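Local coordinates for protein cytochrome c-555 (Chlorobium tepidum, PDB 4J20) that carries electrons on a single covalently attached heme c, although its role in bacterial photosynthesis is not established, at residues A74-G77 / N78-Y82; I40-M44 / N45-S49. The protein carries 2 engineered substitutions. One frame throughout, in Å; residues are numbered along the deposited sequence. Where two conformers were deposited one is given.

How the interactions relate
From the N terminus, interaction 2 (40-49) comes first: it turns the chain out of helix 33-40 and starts helix 44-53. Interaction 1 (74-82) follows in series, within helix 73-85 near the C terminus. Each is local and spans consecutive residues, so neither closes a long loop and the two neither nest nor cross. They nevertheless meet in space, with centres about 11 Å apart. The methyl CE of M44 packs 3.8 Å from CG1 of V80, and CG1 of V48 lies 3.8 Å from CA of G77, where glycine lacks a side chain. Helices 44-53 and 73-85 are thus joined by apolar packing, and both contacts reach the heme.

Interaction 1 of 2, residues A74-G77 / N78-Y82; sequences AQVG and NAVAY. With HEB (heme b/c), chain I.
CG1 of V76 and CG2 of V80, one helical turn apart, approach to 4.5 Å on the heme side of the helix. V80 N donates to V76 O at 2.9 Å, and the same i to i+4 backbone bonding joins N78 to A74, A79 to Q75 and A81 to G77, the evidence for regular alpha-helix. In V80, CG1 stands anti to the backbone N (chi1 174°), which leaves CG2 beside that nitrogen and 3.3 Å from V76 O. The same CG2 meets the heme methyl CMB at 3.7 Å, while CG1 reaches the next methyl, CMA, at 3.9 Å. A79 adds its CB, 3.8 Å from CMB, so one porphyrin methyl is touched from two successive residues.

N78 behaves differently. Its CG lies beside the backbone N (chi1 -70°), folding the amide back over the preceding turn until CG is 3.2 Å from A74 O. ND2 is also near that oxygen, but its angle is poor for a hydrogen bond; OD1 instead accepts from the backbone N of D4. A79 also touches T11 of helix 5-15, the pairing of N- and C-terminal helices familiar from class I cytochromes c. The chemistry is divided accordingly: a methyl-lined face supplies nonpolar contact at the porphyrin edge, and the amide on another side of the helix ties it to the chain's N-terminal region.

Interaction 2 of 2, residues I40-M44 / N45-S49; sequences IAQGM and NTLVS. With HEB (heme b/c), chain I; SO4 (sulfate ion), chain C.
The carbonyl oxygen of Q42 accepts from two waters that carry it to T46, one turn ahead. Water 1 donates to Q42 O at 2.7 Å and accepts from T46 N at 3.0 Å. Water 2 donates to the same Q42 O at 2.9 Å and hydrogen-bonds to T46 OG1 at 2.7 Å. The first torsion of T46 (chi1 -70°) sets OG1 beside its own backbone N, within range of water 2, and sends CG2 the other way, against CB of Q42; the two side chains cross at roughly a right angle.

Behind this water bridge the chain changes direction. A type I beta turn runs from I40 to G43, closed by G43 N donating to I40 O, and G43 then takes a positive phi of 86° and occupies the N-cap position of helix 44-53. G43 O accepts from L47 N in an almost straight bond (N-H...O 168°), and M44 O accepts from V48 N. At the opening turn of the helix a sulfate, probably from the crystallisation liquor, receives M44 N on O3 at 2.9 Å and N45 N on O1 at 3.1 Å. Water 1 donates to its O4 as well. The amide dipoles at this helix start would be expected to favour such an anion.

M44 sets CG beside its backbone N and then bends at chi2 and chi3, which brings CE 3.8 Å from CG2 of V48, the side chains meeting at a slant. L47 turns its CD2 branch to the heme, in close contact 3.3 Å from CGA, the carboxylate carbon of a heme propionate; the heme is also hydrogen-bonded by NH1 of R39 and NZ of K50.

Interaction 1 of 2, residues A74-G77 / N78-Y82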
ATOM      1  N   ALA A  74     -10.154  -2.575  -6.338  1.00 14.79           N
ATOM      2  CA  ALA A  74      -9.316  -2.424  -7.492  1.00 15.73           C
ATOM      3  C   ALA A  74      -8.393  -1.206  -7.328  1.00 13.33           C
ATOM      4  O   ALA A  74      -7.203  -1.288  -7.601  1.00 12.72           O
ATOM      5  CB  ALA A  74     -10.148  -2.297  -8.762  1.00 17.34           C
ATOM      6  N   GLN A  75      -8.953  -0.103  -6.842  1.00 13.33           N
ATOM      7  CA  GLN A  75      -8.137   1.104  -6.640  1.00 12.11           C
ATOM      8  C   GLN A  75      -7.075   0.865  -5.602  1.00 11.54           C
ATOM      9  O   GLN A  75      -5.898   1.269  -5.761  1.00 11.90           O
ATOM     10  CB  GLN A  75      -8.984   2.298  -6.255  1.00 13.24           C
ATOM     11  CG  GLN A  75      -9.840   2.779  -7.411  1.00 14.09           C
ATOM     12  CD  GLN A  75     -11.040   3.653  -7.013  1.00 15.07           C
ATOM     13  OE1 GLN A  75     -11.455   3.723  -5.869  1.00 14.98           O
ATOM     14  NE2 GLN A  75     -11.679   4.259  -8.025  1.00 19.32           N
ATOM     15  N   VAL A  76      -7.448   0.228  -4.504  1.00 12.04           N
ATOM     16  CA  VAL A  76      -6.477  -0.065  -3.463  1.00 11.50           C
ATOM     17  C   VAL A  76      -5.391  -1.008  -3.953  1.00 11.15           C
ATOM     18  O   VAL A  76      -4.189  -0.737  -3.764  1.00 10.79           O
ATOM     19  CB  VAL A  76      -7.164  -0.650  -2.205  1.00 12.02           C
ATOM     20  CG1 VAL A  76      -6.122  -1.131  -1.156  1.00 13.71           C
ATOM     21  CG2 VAL A  76      -8.084   0.368  -1.576  1.00 12.48           C
ATOM     22  N   GLY A  77      -5.759  -2.036  -4.678  1.00 11.92           N
ATOM     23  CA  GLY A  77      -4.756  -2.945  -5.148  1.00 12.18           C
ATOM     24  C   GLY A  77      -3.847  -2.303  -6.200  1.00 11.29           C
ATOM     25  O   GLY A  77      -2.647  -2.586  -6.273  1.00 11.21           O
ATOM     26  N   ASN A  78      -4.397  -1.423  -7.041  1.00 11.20           N
ATOM     27  CA  ASN A  78      -3.588  -0.707  -8.013  1.00 10.55           C
ATOM     28  C   ASN A  78      -2.584   0.205  -7.321  1.00 10.27           C
ATOM     29  O   ASN A  78      -1.430   0.336  -7.753  1.00 10.51           O
ATOM     30  CB  ASN A  78      -4.435   0.076  -9.021  1.00 11.71           C
ATOM     31  CG  ASN A  78      -5.173  -0.828  -9.971  1.00 13.87           C
ATOM     32  OD1 ASN A  78      -4.808  -1.977 -10.164  1.00 16.61           O
ATOM     33  ND2 ASN A  78      -6.222  -0.310 -10.580  1.00 15.65           N
ATOM     34  N   ALA A  79      -3.022   0.850  -6.230  1.00 10.03           N
ATOM     35  CA  ALA A  79      -2.112   1.666  -5.423  1.00  9.66           C
ATOM     36  C   ALA A  79      -1.008   0.810  -4.801  1.00 10.02           C
ATOM     37  O   ALA A  79       0.166   1.231  -4.780  1.00 10.63           O
ATOM     38  CB  ALA A  79      -2.878   2.416  -4.363  1.00 11.56           C
ATOM     39  N   VAL A  80      -1.342  -0.393  -4.323  1.00 10.04           N
ATOM     40  CA  VAL A  80      -0.313  -1.280  -3.787  1.00 10.67           C
ATOM     41  C   VAL A  80       0.691  -1.604  -4.879  1.00 10.64           C
ATOM     42  O   VAL A  80       1.912  -1.600  -4.663  1.00 10.40           O
ATOM     43  CB  VAL A  80      -0.942  -2.586  -3.198  1.00  9.62           C
ATOM     44  CG1 VAL A  80       0.164  -3.558  -2.780  1.00 11.77           C
ATOM     45  CG2 VAL A  80      -1.868  -2.289  -2.012  1.00 10.14           C
ATOM     46  N   ALA A  81       0.214  -1.885  -6.092  1.00 10.63           N
ATOM     47  CA  ALA A  81       1.100  -2.214  -7.214  1.00 11.08           C
ATOM     48  C   ALA A  81       2.052  -1.074  -7.493  1.00 10.93           C
ATOM     49  O   ALA A  81       3.232  -1.292  -7.754  1.00 11.51           O
ATOM     50  CB  ALA A  81       0.287  -2.569  -8.457  1.00 11.97           C
ATOM     51  N   TYR A  82       1.525   0.156  -7.441  1.00 11.28           N
ATOM     52  CA  TYR A  82       2.390   1.300  -7.605  1.00 10.98           C
ATOM     53  C   TYR A  82       3.465   1.365  -6.521  1.00 10.67           C
ATOM     54  O   TYR A  82       4.655   1.525  -6.800  1.00 11.54           O
ATOM     55  CB  TYR A  82       1.554   2.583  -7.606  1.00 12.06           C
ATOM     56  CG  TYR A  82       2.407   3.810  -7.694  1.00 11.66           C
ATOM     57  CD1 TYR A  82       3.031   4.158  -8.880  1.00 13.92           C
ATOM     58  CD2 TYR A  82       2.655   4.575  -6.572  1.00 13.40           C
ATOM     59  CE1 TYR A  82       3.860   5.261  -8.948  1.00 16.10           C
ATOM     60  CE2 TYR A  82       3.540   5.690  -6.640  1.00 15.95           C
ATOM     61  CZ  TYR A  82       4.088   6.015  -7.834  1.00 16.75           C
ATOM     62  OH  TYR A  82       4.920   7.136  -7.911  1.00 20.90           O
TER
HETATM   63 FE   HEB I 107      -0.610   1.575   4.463  1.00  9.31          FE
HETATM   64  CHA HEB I 107       1.299  -0.971   5.653  1.00  9.41           C
HETATM   65  CHB HEB I 107      -0.788   0.018   1.412  1.00  8.32           C
HETATM   66  CHC HEB I 107      -2.662   4.024   3.318  1.00 10.13           C
HETATM   67  CHD HEB I 107      -0.214   3.272   7.388  1.00 10.48           C
HETATM   68  NA  HEB I 107       0.093  -0.148   3.695  1.00  8.96           N
HETATM   69  C1A HEB I 107       0.912  -1.075   4.345  1.00  9.09           C
HETATM   70  C2A HEB I 107       1.248  -2.114   3.410  1.00  9.23           C
HETATM   71  C3A HEB I 107       0.690  -1.812   2.243  1.00  8.49           C
HETATM   72  C4A HEB I 107      -0.035  -0.592   2.403  1.00  8.64           C
HETATM   73  CMA HEB I 107       0.760  -2.601   0.945  1.00 10.21           C
HETATM   74  CAA HEB I 107       2.152  -3.298   3.754  1.00 10.28           C
HETATM   75  CBA HEB I 107       1.334  -4.571   3.993  1.00 10.69           C
HETATM   76  CGA HEB I 107       2.147  -5.766   4.428  1.00 11.49           C
HETATM   77  O1A HEB I 107       3.377  -5.656   4.705  1.00 12.14           O
HETATM   78  O2A HEB I 107       1.510  -6.844   4.549  1.00 14.43           O
HETATM   79  NB  HEB I 107      -1.529   1.961   2.715  1.00  9.52           N
HETATM   80  C1B HEB I 107      -1.516   1.172   1.567  1.00  8.56           C
HETATM   81  C2B HEB I 107      -2.402   1.723   0.585  1.00  8.92           C
HETATM   82  C3B HEB I 107      -2.910   2.856   1.101  1.00  9.53           C
HETATM   83  C4B HEB I 107      -2.397   3.019   2.441  1.00  8.64           C
HETATM   84  CMB HEB I 107      -2.557   1.115  -0.786  1.00  9.90           C
HETATM   85  CAB HEB I 107      -3.874   3.846   0.497  1.00  9.70           C
HETATM   86  CBB HEB I 107      -5.149   3.191  -0.057  1.00 11.50           C
HETATM   87  NC  HEB I 107      -1.258   3.309   5.207  1.00  9.71           N
HETATM   88  C1C HEB I 107      -2.136   4.178   4.578  1.00  9.20           C
HETATM   89  C2C HEB I 107      -2.419   5.295   5.445  1.00  9.88           C
HETATM   90  C3C HEB I 107      -1.688   5.117   6.552  1.00 10.14           C
HETATM   91  C4C HEB I 107      -1.006   3.874   6.448  1.00  9.54           C
HETATM   92  CMC HEB I 107      -3.276   6.485   5.014  1.00 11.44           C
HETATM   93  CAC HEB I 107      -1.544   6.041   7.757  1.00 11.46           C
HETATM   94  CBC HEB I 107      -2.831   6.413   8.492  1.00 12.42           C
HETATM   95  ND  HEB I 107       0.352   1.206   6.193  1.00  9.70           N
HETATM   96  C1D HEB I 107       0.383   2.045   7.301  1.00  9.48           C
HETATM   97  C2D HEB I 107       1.189   1.482   8.328  1.00  9.64           C
HETATM   98  C3D HEB I 107       1.647   0.211   7.813  1.00 10.87           C
HETATM   99  C4D HEB I 107       1.099   0.097   6.489  1.00  9.97           C
HETATM  100  CMD HEB I 107       1.506   2.043   9.691  1.00 11.27           C
HETATM  101  CAD HEB I 107       2.556  -0.792   8.503  1.00 11.13           C
HETATM  102  CBD HEB I 107       1.808  -1.776   9.433  1.00 12.31           C
HETATM  103  CGD HEB I 107       2.751  -2.738  10.043  1.00 13.08           C
HETATM  104  O1D HEB I 107       3.362  -3.513   9.290  1.00 15.70           O
HETATM  105  O2D HEB I 107       2.950  -2.720  11.233  1.00 15.01           O

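Interaction 2 of 2, residues I40-M44 / N45-S49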
ATOM      1  N   ILE A  40       7.147  -7.429   0.178  1.00 12.02           N
ATOM      2  CA  ILE A  40       6.989  -7.841  -1.206  1.00 13.70           C
ATOM      3  C   ILE A  40       6.965  -9.367  -1.311  1.00 13.90           C
ATOM      4  O   ILE A  40       6.227  -9.933  -2.130  1.00 14.00           O
ATOM      5  CB  ILE A  40       8.083  -7.165  -2.066  1.00 12.56           C
ATOM      6  CG1 ILE A  40       7.798  -5.655  -2.146  1.00 13.54           C
ATOM      7  CG2 ILE A  40       8.154  -7.781  -3.456  1.00 17.07           C
ATOM      8  CD1 ILE A  40       8.864  -4.801  -2.794  1.00 15.27           C
ATOM      9  N   ALA A  41       7.778 -10.040  -0.505  1.00 14.46           N
ATOM     10  CA  ALA A  41       7.841 -11.505  -0.542  1.00 15.29           C
ATOM     11  C   ALA A  41       6.521 -12.152  -0.093  1.00 16.64           C
ATOM     12  O   ALA A  41       6.294 -13.334  -0.410  1.00 16.99           O
ATOM     13  CB  ALA A  41       9.016 -12.026   0.294  1.00 18.06           C
ATOM     14  N   GLN A  42       5.652 -11.430   0.600  1.00 13.28           N
ATOM     15  CA  GLN A  42       4.353 -11.958   0.942  1.00 15.45           C
ATOM     16  C   GLN A  42       3.505 -12.161  -0.287  1.00 14.91           C
ATOM     17  O   GLN A  42       2.505 -12.879  -0.222  1.00 15.33           O
ATOM     18  CB  GLN A  42       3.613 -11.064   1.919  1.00 14.80           C
ATOM     19  CG  GLN A  42       4.277 -10.940   3.262  1.00 15.97           C
ATOM     20  CD  GLN A  42       3.527 -10.039   4.133  1.00 23.13           C
ATOM     21  OE1 GLN A  42       3.484  -8.832   3.890  1.00 29.98           O
ATOM     22  NE2 GLN A  42       2.840 -10.596   5.115  1.00 24.36           N
ATOM     23  N   GLY A  43       3.832 -11.440  -1.386  1.00 13.16           N
ATOM     24  CA  GLY A  43       3.082 -11.466  -2.634  1.00 12.92           C
ATOM     25  C   GLY A  43       1.925 -10.486  -2.615  1.00 11.99           C
ATOM     26  O   GLY A  43       1.479 -10.012  -1.568  1.00 12.25           O
ATOM     27  N   MET A  44       1.479 -10.149  -3.817  1.00 12.92           N
ATOM     28  CA  MET A  44       0.442  -9.154  -3.987  1.00 12.39           C
ATOM     29  C   MET A  44      -0.865  -9.547  -3.379  1.00 12.34           C
ATOM     30  O   MET A  44      -1.566  -8.689  -2.826  1.00 13.14           O
ATOM     31  CB  MET A  44       0.267  -8.765  -5.467  1.00 13.95           C
ATOM     32  CG  MET A  44       1.424  -7.948  -6.001  1.00 13.61           C
ATOM     33  SD  MET A  44       1.464  -6.246  -5.316  1.00 15.56           S
ATOM     34  CE  MET A  44      -0.056  -5.547  -5.957  1.00 15.33           C
ATOM     35  N   ASN A  45      -1.290 -10.783  -3.499  1.00 13.27           N
ATOM     36  CA  ASN A  45      -2.565 -11.167  -2.946  1.00 14.58           C
ATOM     37  C   ASN A  45      -2.649 -10.811  -1.457  1.00 13.95           C
ATOM     38  O   ASN A  45      -3.626 -10.221  -1.007  1.00 14.24           O
ATOM     39  CB  ASN A  45      -2.850 -12.643  -3.196  1.00 17.67           C
ATOM     40  CG  ASN A  45      -4.223 -13.032  -2.733  1.00 22.38           C
ATOM     41  OD1 ASN A  45      -4.387 -13.676  -1.707  1.00 28.17           O
ATOM     42  ND2 ASN A  45      -5.225 -12.570  -3.450  1.00 28.25           N
ATOM     43  N   THR A  46      -1.622 -11.153  -0.706  1.00 12.75           N
ATOM     44  CA  THR A  46      -1.594 -10.875   0.725  1.00 13.41           C
ATOM     45  C   THR A  46      -1.457  -9.368   0.953  1.00 12.07           C
ATOM     46  O   THR A  46      -2.159  -8.819   1.803  1.00 11.88           O
ATOM     47  CB  THR A  46      -0.457 -11.600   1.386  1.00 13.26           C
ATOM     48  OG1 THR A  46      -0.772 -12.996   1.369  1.00 15.39           O
ATOM     49  CG2 THR A  46      -0.259 -11.153   2.804  1.00 14.03           C
ATOM     50  N   LEU A  47      -0.557  -8.678   0.225  1.00 11.27           N
ATOM     51  CA  LEU A  47      -0.433  -7.245   0.458  1.00 10.89           C
ATOM     52  C   LEU A  47      -1.759  -6.521   0.240  1.00 11.62           C
ATOM     53  O   LEU A  47      -2.130  -5.634   1.017  1.00 11.16           O
ATOM     54  CB  LEU A  47       0.652  -6.630  -0.458  1.00 10.85           C
ATOM     55  CG  LEU A  47       2.080  -7.056  -0.163  1.00 10.61           C
ATOM     56  CD1 LEU A  47       3.039  -6.503  -1.177  1.00 13.58           C
ATOM     57  CD2 LEU A  47       2.504  -6.619   1.222  1.00 13.15           C
ATOM     58  N   VAL A  48      -2.409  -6.827  -0.859  1.00 10.05           N
ATOM     59  CA  VAL A  48      -3.678  -6.178  -1.179  1.00 11.58           C
ATOM     60  C   VAL A  48      -4.763  -6.565  -0.152  1.00 11.35           C
ATOM     61  O   VAL A  48      -5.549  -5.705   0.289  1.00 11.66           O
ATOM     62  CB  VAL A  48      -4.095  -6.476  -2.622  1.00 11.83           C
ATOM     63  CG1 VAL A  48      -5.483  -5.865  -2.892  1.00 13.18           C
ATOM     64  CG2 VAL A  48      -3.048  -5.928  -3.601  1.00 13.21           C
ATOM     65  N   SER A  49      -4.835  -7.842   0.233  1.00 12.08           N
ATOM     66  CA  SER A  49      -5.837  -8.257   1.207  0.50 12.12           C
ATOM     67  C   SER A  49      -5.652  -7.525   2.524  1.00 12.64           C
ATOM     68  O   SER A  49      -6.633  -7.041   3.151  1.00 13.62           O
ATOM     69  CB  SER A  49      -5.744  -9.758   1.457  0.50 13.93           C
ATOM     70  OG  SER A  49      -6.648 -10.126   2.495  0.50 12.18           O
TER
HETATM   71 FE   HEB I 107      -0.610   1.575   4.463  1.00  9.31          FE
HETATM   72  CHA HEB I 107       1.299  -0.971   5.653  1.00  9.41           C
HETATM   73  CHB HEB I 107      -0.788   0.018   1.412  1.00  8.32           C
HETATM   74  CHC HEB I 107      -2.662   4.024   3.318  1.00 10.13           C
HETATM   75  CHD HEB I 107      -0.214   3.272   7.388  1.00 10.48           C
HETATM   76  NA  HEB I 107       0.093  -0.148   3.695  1.00  8.96           N
HETATM   77  C1A HEB I 107       0.912  -1.075   4.345  1.00  9.09           C
HETATM   78  C2A HEB I 107       1.248  -2.114   3.410  1.00  9.23           C
HETATM   79  C3A HEB I 107       0.690  -1.812   2.243  1.00  8.49           C
HETATM   80  C4A HEB I 107      -0.035  -0.592   2.403  1.00  8.64           C
HETATM   81  CMA HEB I 107       0.760  -2.601   0.945  1.00 10.21           C
HETATM   82  CAA HEB I 107       2.152  -3.298   3.754  1.00 10.28           C
HETATM   83  CBA HEB I 107       1.334  -4.571   3.993  1.00 10.69           C
HETATM   84  CGA HEB I 107       2.147  -5.766   4.428  1.00 11.49           C
HETATM   85  O1A HEB I 107       3.377  -5.656   4.705  1.00 12.14           O
HETATM   86  O2A HEB I 107       1.510  -6.844   4.549  1.00 14.43           O
HETATM   87  NB  HEB I 107      -1.529   1.961   2.715  1.00  9.52           N
HETATM   88  C1B HEB I 107      -1.516   1.172   1.567  1.00  8.56           C
HETATM   89  C2B HEB I 107      -2.402   1.723   0.585  1.00  8.92           C
HETATM   90  C3B HEB I 107      -2.910   2.856   1.101  1.00  9.53           C
HETATM   91  C4B HEB I 107      -2.397   3.019   2.441  1.00  8.64           C
HETATM   92  CMB HEB I 107      -2.557   1.115  -0.786  1.00  9.90           C
HETATM   93  CAB HEB I 107      -3.874   3.846   0.497  1.00  9.70           C
HETATM   94  CBB HEB I 107      -5.149   3.191  -0.057  1.00 11.50           C
HETATM   95  NC  HEB I 107      -1.258   3.309   5.207  1.00  9.71           N
HETATM   96  C1C HEB I 107      -2.136   4.178   4.578  1.00  9.20           C
HETATM   97  C2C HEB I 107      -2.419   5.295   5.445  1.00  9.88           C
HETATM   98  C3C HEB I 107      -1.688   5.117   6.552  1.00 10.14           C
HETATM   99  C4C HEB I 107      -1.006   3.874   6.448  1.00  9.54           C
HETATM  100  CMC HEB I 107      -3.276   6.485   5.014  1.00 11.44           C
HETATM  101  CAC HEB I 107      -1.544   6.041   7.757  1.00 11.46           C
HETATM  102  CBC HEB I 107      -2.831   6.413   8.492  1.00 12.42           C
HETATM  103  ND  HEB I 107       0.352   1.206   6.193  1.00  9.70           N
HETATM  104  C1D HEB I 107       0.383   2.045   7.301  1.00  9.48           C
HETATM  105  C2D HEB I 107       1.189   1.482   8.328  1.00  9.64           C
HETATM  106  C3D HEB I 107       1.647   0.211   7.813  1.00 10.87           C
HETATM  107  C4D HEB I 107       1.099   0.097   6.489  1.00  9.97           C
HETATM  108  CMD HEB I 107       1.506   2.043   9.691  1.00 11.27           C
HETATM  109  CAD HEB I 107       2.556  -0.792   8.503  1.00 11.13           C
HETATM  110  CBD HEB I 107       1.808  -1.776   9.433  1.00 12.31           C
HETATM  111  CGD HEB I 107       2.751  -2.738  10.043  1.00 13.08           C
HETATM  112  O1D HEB I 107       3.362  -3.513   9.290  1.00 15.70           O
HETATM  113  O2D HEB I 107       2.950  -2.720  11.233  1.00 15.01           O
HETATM  114  S   SO4 C 101       1.041 -13.305  -5.602  1.00 26.22           S
HETATM  115  O1  SO4 C 101      -0.357 -12.837  -5.583  1.00 26.51           O
HETATM  116  O2  SO4 C 101       1.205 -14.275  -6.676  1.00 21.23           O
HETATM  117  O3  SO4 C 101       1.935 -12.124  -5.915  1.00 30.13           O
HETATM  118  O4  SO4 C 101       1.187 -13.880  -4.227  1.00 29.34           O
HETATM  119  O   HOH W   1       0.265 -13.258  -1.671  1.00 15.58           O
HETATM  120  O   HOH W   2       1.506 -14.381   2.021  1.00 20.85           O